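Local coordinates for YfkN protein (Bacillus subtilis subsp. subtilis, PDB 3GVE), which belongs to the calcineurin-like phosphoesterase family and holds a manganese and a magnesium ion side by side in a two-metal site, at residues 14-19 with 244-249; 249-254 with 280-285. All blocks are in the same frame, centred on the assembly; numbering follows the deposited sequence.

Both contacts run into the same two-metal site, where manganese and magnesium sit 3.6 Å apart (MN to MG). Contact 1 joins the two sheets of the core and brings D19 to the manganese and H249 to the magnesium. Contact 2 continues along the chain from the shared H249, adds H251 to the manganese and sets the 280-285 loop against H251. The contact centres are about 9 Å apart, and the two touch directly: W283 N lies 2.7 Å from D19 O, a probable hydrogen bond, and T18 CG2 packs 3.5 Å from S281 O. H21 and D64 complete the protein ligands of the manganese; D64, N108 and H216 those of the magnesium; water 1 bridges the two.

Contact 1 of 2, residues 14-19 with 244-249; sequences ILATTD and AIISGH. With MG (magnesium ion), chain D; MN (manganese (II) ion), chain C.
Two sheets of the metallophosphoesterase core face each other here, I14 and A16 on strand 14-17 meeting A244 and I246 on strand 244-247. The strand axes come within 8.2 Å and run nearly the same way, 19° apart. The tightest apolar touch is A16 CB on I246 CG2 at 3.6 Å, with I246 CD1 flanking the same methyl; further back, I14 CD1 rests on the methyl of A244. V60 and I290 from neighbouring strands help cover I246.

Toward the metals the contact turns polar. T18 OG1 passes 3.5 Å from G248 CA, an approach possible because glycine carries no side chain there. With OG1 swung opposite its own backbone N (chi1 -163°), T18 donates to D19 OD2 at 2.9 Å from above the carboxylate plane. H249 N comes to that oxygen on its syn side and from the other face of the plane, with an N-H...O angle of 156°. Two donors therefore fix the rotation of the carboxylate while OD1 binds manganese at 2.2 Å. H249 ND1 takes magnesium at 2.4 Å, E229 holding its NE2 from behind, and water 1 bridges the metals, 2.2 Å from manganese. Metal ligands on loops just beyond the C-terminal ends of core strands, here D19 and the H249 of a Gly-His-X-His sequence, are typical of calcineurin-like phosphoesterases.

Contact 2 of 2, residues 249-254 with 280-285; sequences HQHGLF and PSSWGK. With MG (magnesium ion), chain D; MN (manganese (II) ion), chain C.
L253 and P280 form a short antiparallel bridge, a non-hydrogen-bonded pair with their CA atoms 5.8 Å apart. Beside it S281 N gives G252 O a weak hydrogen bond of 3.1 Å, bent to 126° at the hydrogen, and S281 CA adds a C-H...O contact to the same oxygen. Away from the bridge the chains part: traced back from it, 249-254 leads to the metals, and 280-285 folds into a type I' turn from S282 to K285, closed by a bond from K285 N to S282 O.

The main side-chain meeting is at H251. S282 sets its CB over one face of the imidazole, 3.6 Å from the ring centroid and 19° off the normal, a CH-pi contact displaced toward the CG-ND1 side. H251 CG lies opposite its own carbonyl carbon (chi1 -65°), and the ring reaches out so that NE2 binds manganese at 2.2 Å. Next to the bridge, L253 CD2 packs on S281 CB at 3.7 Å. Y286 borders both of these side chains, while K33 and S31 of the second subunit pack on L253 and S281 respectively.

Two waters carry the link from H251 to the loop, water 3 between the backbones and water 4 from backbone to hydroxyls. Water 3 accepts from H251 N at 2.9 Å and donates to S281 O; water 4 donates to H251 O at 2.8 Å and lies 2.7 Å from S282 OG, with S281 OG also in hydrogen-bonding contact. The waters probably steady the H251 backbone, while S282 CB should limit the tilt of the imidazole on the face it covers, as NE2 stays directed at manganese.

Contact 1 of 2, residues 14-19 with 244-249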
loop_
_atom_site.group_PDB
_atom_site.type_symbol
_atom_site.label_atom_id
_atom_site.label_comp_id
_atom_site.label_asym_id
_atom_site.label_seq_id
_atom_site.Cartn_x
_atom_site.Cartn_y
_atom_site.Cartn_z
ATOM N N ILE A 14 -18.005 -2.920 22.287
ATOM C CA ILE A 14 -17.205 -3.783 21.435
ATOM C C ILE A 14 -16.152 -2.919 20.770
ATOM O O ILE A 14 -16.481 -1.967 20.100
ATOM C CB ILE A 14 -18.077 -4.446 20.332
ATOM C CG1 ILE A 14 -19.235 -5.250 20.937
ATOM C CG2 ILE A 14 -17.228 -5.351 19.445
ATOM C CD1 ILE A 14 -20.395 -5.396 19.993
ATOM N N LEU A 15 -14.891 -3.267 20.976
ATOM C CA LEU A 15 -13.771 -2.568 20.332
ATOM C C LEU A 15 -13.253 -3.426 19.187
ATOM O O LEU A 15 -13.185 -4.628 19.331
ATOM C CB LEU A 15 -12.659 -2.341 21.343
ATOM C CG LEU A 15 -13.078 -1.705 22.679
ATOM C CD1 LEU A 15 -11.841 -1.524 23.550
ATOM C CD2 LEU A 15 -13.789 -0.372 22.473
ATOM N N ALA A 16 -12.897 -2.803 18.063
ATOM C CA ALA A 16 -12.560 -3.559 16.850
ATOM C C ALA A 16 -11.392 -3.004 16.062
ATOM O O ALA A 16 -11.322 -1.788 15.818
ATOM C CB ALA A 16 -13.778 -3.648 15.923
ATOM N N THR A 17 -10.506 -3.910 15.630
ATOM C CA THR A 17 -9.463 -3.521 14.644
ATOM C C THR A 17 -9.757 -4.203 13.333
ATOM O O THR A 17 -10.514 -5.244 13.275
ATOM C CB THR A 17 -8.072 -3.900 15.166
ATOM O OG1 THR A 17 -8.073 -5.290 15.595
ATOM C CG2 THR A 17 -7.689 -3.031 16.333
ATOM N N THR A 18 -9.265 -3.639 12.251
ATOM C CA THR A 18 -9.381 -4.272 10.946
ATOM C C THR A 18 -8.218 -3.886 10.049
ATOM O O THR A 18 -7.669 -2.808 10.170
ATOM C CB THR A 18 -10.729 -3.904 10.231
ATOM O OG1 THR A 18 -10.990 -4.830 9.157
ATOM C CG2 THR A 18 -10.714 -2.463 9.693
ATOM N N ASP A 19 -7.882 -4.772 9.126
ATOM C CA ASP A 19 -6.891 -4.483 8.097
ATOM C C ASP A 19 -5.576 -3.940 8.685
ATOM O O ASP A 19 -4.949 -3.050 8.150
ATOM C CB ASP A 19 -7.484 -3.557 7.014
ATOM C CG ASP A 19 -8.591 -4.235 6.225
ATOM O OD1 ASP A 19 -8.278 -4.861 5.191
ATOM O OD2 ASP A 19 -9.765 -4.143 6.653
ATOM N N ALA A 244 -24.549 -6.372 15.753
ATOM C CA ALA A 244 -23.430 -5.455 15.515
ATOM C C ALA A 244 -22.606 -5.996 14.371
ATOM O O ALA A 244 -22.430 -7.189 14.271
ATOM C CB ALA A 244 -22.578 -5.353 16.763
ATOM N N ILE A 245 -22.094 -5.091 13.543
ATOM C CA ILE A 245 -21.262 -5.459 12.400
ATOM C C ILE A 245 -19.945 -4.691 12.412
ATOM O O ILE A 245 -19.926 -3.475 12.446
ATOM C CB ILE A 245 -21.981 -5.189 11.055
ATOM C CG1 ILE A 245 -23.278 -6.002 10.975
ATOM C CG2 ILE A 245 -21.058 -5.534 9.884
ATOM C CD1 ILE A 245 -24.225 -5.553 9.819
ATOM N N ILE A 246 -18.853 -5.436 12.376
ATOM C CA ILE A 246 -17.539 -4.871 12.123
ATOM C C ILE A 246 -17.268 -5.056 10.621
ATOM O O ILE A 246 -17.385 -6.155 10.103
ATOM C CB ILE A 246 -16.438 -5.577 12.936
ATOM C CG1 ILE A 246 -16.832 -5.753 14.417
ATOM C CG2 ILE A 246 -15.109 -4.833 12.794
ATOM C CD1 ILE A 246 -17.322 -4.501 15.094
ATOM N N SER A 247 -16.910 -3.966 9.952
ATOM C CA SER A 247 -16.667 -3.970 8.529
ATOM C C SER A 247 -15.213 -3.595 8.316
ATOM O O SER A 247 -14.573 -2.995 9.135
ATOM C CB SER A 247 -17.614 -2.970 7.853
ATOM O OG SER A 247 -17.403 -2.855 6.459
ATOM N N GLY A 248 -14.713 -3.981 7.170
ATOM C CA GLY A 248 -13.341 -3.701 6.749
ATOM C C GLY A 248 -13.205 -3.802 5.230
ATOM O O GLY A 248 -14.112 -3.436 4.505
ATOM N N HIS A 249 -12.055 -4.327 4.823
ATOM C CA HIS A 249 -11.694 -4.660 3.458
ATOM C C HIS A 249 -11.415 -3.423 2.596
ATOM O O HIS A 249 -10.419 -3.384 1.920
ATOM C CB HIS A 249 -12.738 -5.590 2.829
ATOM C CG HIS A 249 -12.373 -6.070 1.463
ATOM N ND1 HIS A 249 -11.233 -6.807 1.211
ATOM C CD2 HIS A 249 -13.001 -5.918 0.272
ATOM C CE1 HIS A 249 -11.180 -7.088 -0.079
ATOM N NE2 HIS A 249 -12.236 -6.556 -0.671
HETATM MG MG MG D . -9.311 -7.429 2.535
HETATM MN MN MN C . -6.865 -5.010 3.573
HETATM O O HOH W 1 -8.497 -5.169 2.101
HETATM O O HOH W 2 -5.779 -5.264 1.624
#

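Contact 2 of 2, residues 249-254 with 280-285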
loop_
_atom_site.group_PDB
_atom_site.type_symbol
_atom_site.label_atom_id
_atom_site.label_comp_id
_atom_site.label_asym_id
_atom_site.label_seq_id
_atom_site.Cartn_x
_atom_site.Cartn_y
_atom_site.Cartn_z
ATOM N N HIS A 249 -12.055 -4.327 4.823
ATOM C CA HIS A 249 -11.694 -4.660 3.458
ATOM C C HIS A 249 -11.415 -3.423 2.596
ATOM O O HIS A 249 -10.419 -3.384 1.920
ATOM C CB HIS A 249 -12.738 -5.590 2.829
ATOM C CG HIS A 249 -12.373 -6.070 1.463
ATOM N ND1 HIS A 249 -11.233 -6.807 1.211
ATOM C CD2 HIS A 249 -13.001 -5.918 0.272
ATOM C CE1 HIS A 249 -11.180 -7.088 -0.079
ATOM N NE2 HIS A 249 -12.236 -6.556 -0.671
ATOM N N GLN A 250 -12.308 -2.437 2.607
ATOM C CA GLN A 250 -12.185 -1.251 1.754
ATOM C C GLN A 250 -11.142 -0.238 2.231
ATOM O O GLN A 250 -10.727 0.623 1.476
ATOM C CB GLN A 250 -13.536 -0.553 1.597
ATOM C CG GLN A 250 -14.451 -1.200 0.579
ATOM C CD GLN A 250 -15.877 -0.674 0.657
ATOM O OE1 GLN A 250 -16.328 -0.216 1.683
ATOM N NE2 GLN A 250 -16.589 -0.784 -0.443
ATOM N N HIS A 251 -10.716 -0.351 3.479
ATOM C CA HIS A 251 -9.756 0.601 4.044
ATOM C C HIS A 251 -10.357 2.028 4.129
ATOM O O HIS A 251 -9.626 3.010 4.152
ATOM C CB HIS A 251 -8.408 0.595 3.271
ATOM C CG HIS A 251 -7.636 -0.697 3.354
ATOM N ND1 HIS A 251 -6.289 -0.760 3.087
ATOM C CD2 HIS A 251 -8.016 -1.967 3.649
ATOM C CE1 HIS A 251 -5.865 -2.003 3.240
ATOM N NE2 HIS A 251 -6.896 -2.762 3.558
ATOM N N GLY A 252 -11.686 2.114 4.199
ATOM C CA GLY A 252 -12.402 3.375 4.358
ATOM C C GLY A 252 -12.814 3.669 5.790
ATOM O O GLY A 252 -12.344 2.998 6.702
ATOM N N LEU A 253 -13.688 4.666 5.976
ATOM C CA LEU A 253 -14.165 5.053 7.284
ATOM C C LEU A 253 -15.661 4.870 7.347
ATOM O O LEU A 253 -16.384 5.311 6.424
ATOM C CB LEU A 253 -13.832 6.542 7.579
ATOM C CG LEU A 253 -12.350 6.925 7.500
ATOM C CD1 LEU A 253 -12.193 8.421 7.932
ATOM C CD2 LEU A 253 -11.501 6.058 8.331
ATOM N N PHE A 254 -16.143 4.320 8.435
ATOM C CA PHE A 254 -17.573 4.338 8.702
ATOM C C PHE A 254 -17.760 4.329 10.207
ATOM O O PHE A 254 -17.133 3.531 10.880
ATOM C CB PHE A 254 -18.333 3.173 8.052
ATOM C CG PHE A 254 -19.831 3.337 8.194
ATOM C CD1 PHE A 254 -20.557 4.048 7.261
ATOM C CD2 PHE A 254 -20.464 2.908 9.342
ATOM C CE1 PHE A 254 -21.908 4.273 7.424
ATOM C CE2 PHE A 254 -21.829 3.125 9.524
ATOM C CZ PHE A 254 -22.557 3.819 8.561
ATOM N N PRO A 280 -12.999 0.811 10.841
ATOM C CA PRO A 280 -11.912 1.642 11.364
ATOM C C PRO A 280 -10.654 1.663 10.497
ATOM O O PRO A 280 -9.581 1.310 10.919
ATOM C CB PRO A 280 -11.639 1.022 12.733
ATOM C CG PRO A 280 -11.958 -0.411 12.550
ATOM C CD PRO A 280 -13.162 -0.427 11.630
ATOM N N SER A 281 -10.808 2.139 9.276
ATOM C CA SER A 281 -9.683 2.460 8.397
ATOM C C SER A 281 -8.821 1.212 8.133
ATOM O O SER A 281 -9.340 0.144 7.863
ATOM C CB SER A 281 -8.867 3.624 9.011
ATOM O OG SER A 281 -7.915 4.113 8.076
ATOM N N SER A 282 -7.509 1.380 8.169
ATOM C CA SER A 282 -6.576 0.280 7.971
ATOM C C SER A 282 -5.313 0.566 8.786
ATOM O O SER A 282 -5.104 1.671 9.243
ATOM C CB SER A 282 -6.255 0.087 6.489
ATOM O OG SER A 282 -5.589 1.217 5.976
ATOM N N TRP A 283 -4.517 -0.472 8.996
ATOM C CA TRP A 283 -3.192 -0.389 9.624
ATOM C C TRP A 283 -3.201 0.107 11.073
ATOM O O TRP A 283 -2.187 0.544 11.585
ATOM C CB TRP A 283 -2.242 0.481 8.771
ATOM C CG TRP A 283 -1.911 -0.071 7.424
ATOM C CD1 TRP A 283 -2.546 -1.043 6.749
ATOM C CD2 TRP A 283 -0.829 0.362 6.593
ATOM N NE1 TRP A 283 -1.923 -1.261 5.530
ATOM C CE2 TRP A 283 -0.866 -0.403 5.417
ATOM C CE3 TRP A 283 0.164 1.330 6.738
ATOM C CZ2 TRP A 283 0.066 -0.242 4.382
ATOM C CZ3 TRP A 283 1.085 1.489 5.718
ATOM C CH2 TRP A 283 1.029 0.705 4.560
ATOM N N GLY A 284 -4.357 0.040 11.716
ATOM C CA GLY A 284 -4.495 0.509 13.081
ATOM C C GLY A 284 -4.668 2.008 13.224
ATOM O O GLY A 284 -4.530 2.522 14.300
ATOM N N LYS A 285 -5.002 2.705 12.144
ATOM C CA LYS A 285 -5.171 4.165 12.187
ATOM C C LYS A 285 -6.388 4.660 12.990
ATOM O O LYS A 285 -6.427 5.795 13.429
ATOM C CB LYS A 285 -5.190 4.744 10.764
ATOM C CG LYS A 285 -3.844 4.610 10.025
ATOM C CD LYS A 285 -3.964 4.998 8.548
ATOM C CE LYS A 285 -2.647 4.821 7.785
ATOM N NZ LYS A 285 -2.849 5.216 6.361
HETATM MG MG MG D . -9.311 -7.429 2.535
HETATM MN MN MN C . -6.865 -5.010 3.573
HETATM O O HOH W 1 -8.497 -5.169 2.101
HETATM O O HOH W 3 -10.881 -1.528 6.156
HETATM O O HOH W 4 -7.214 3.370 5.478
HETATM O O HOH W 2 -5.779 -5.264 1.624
#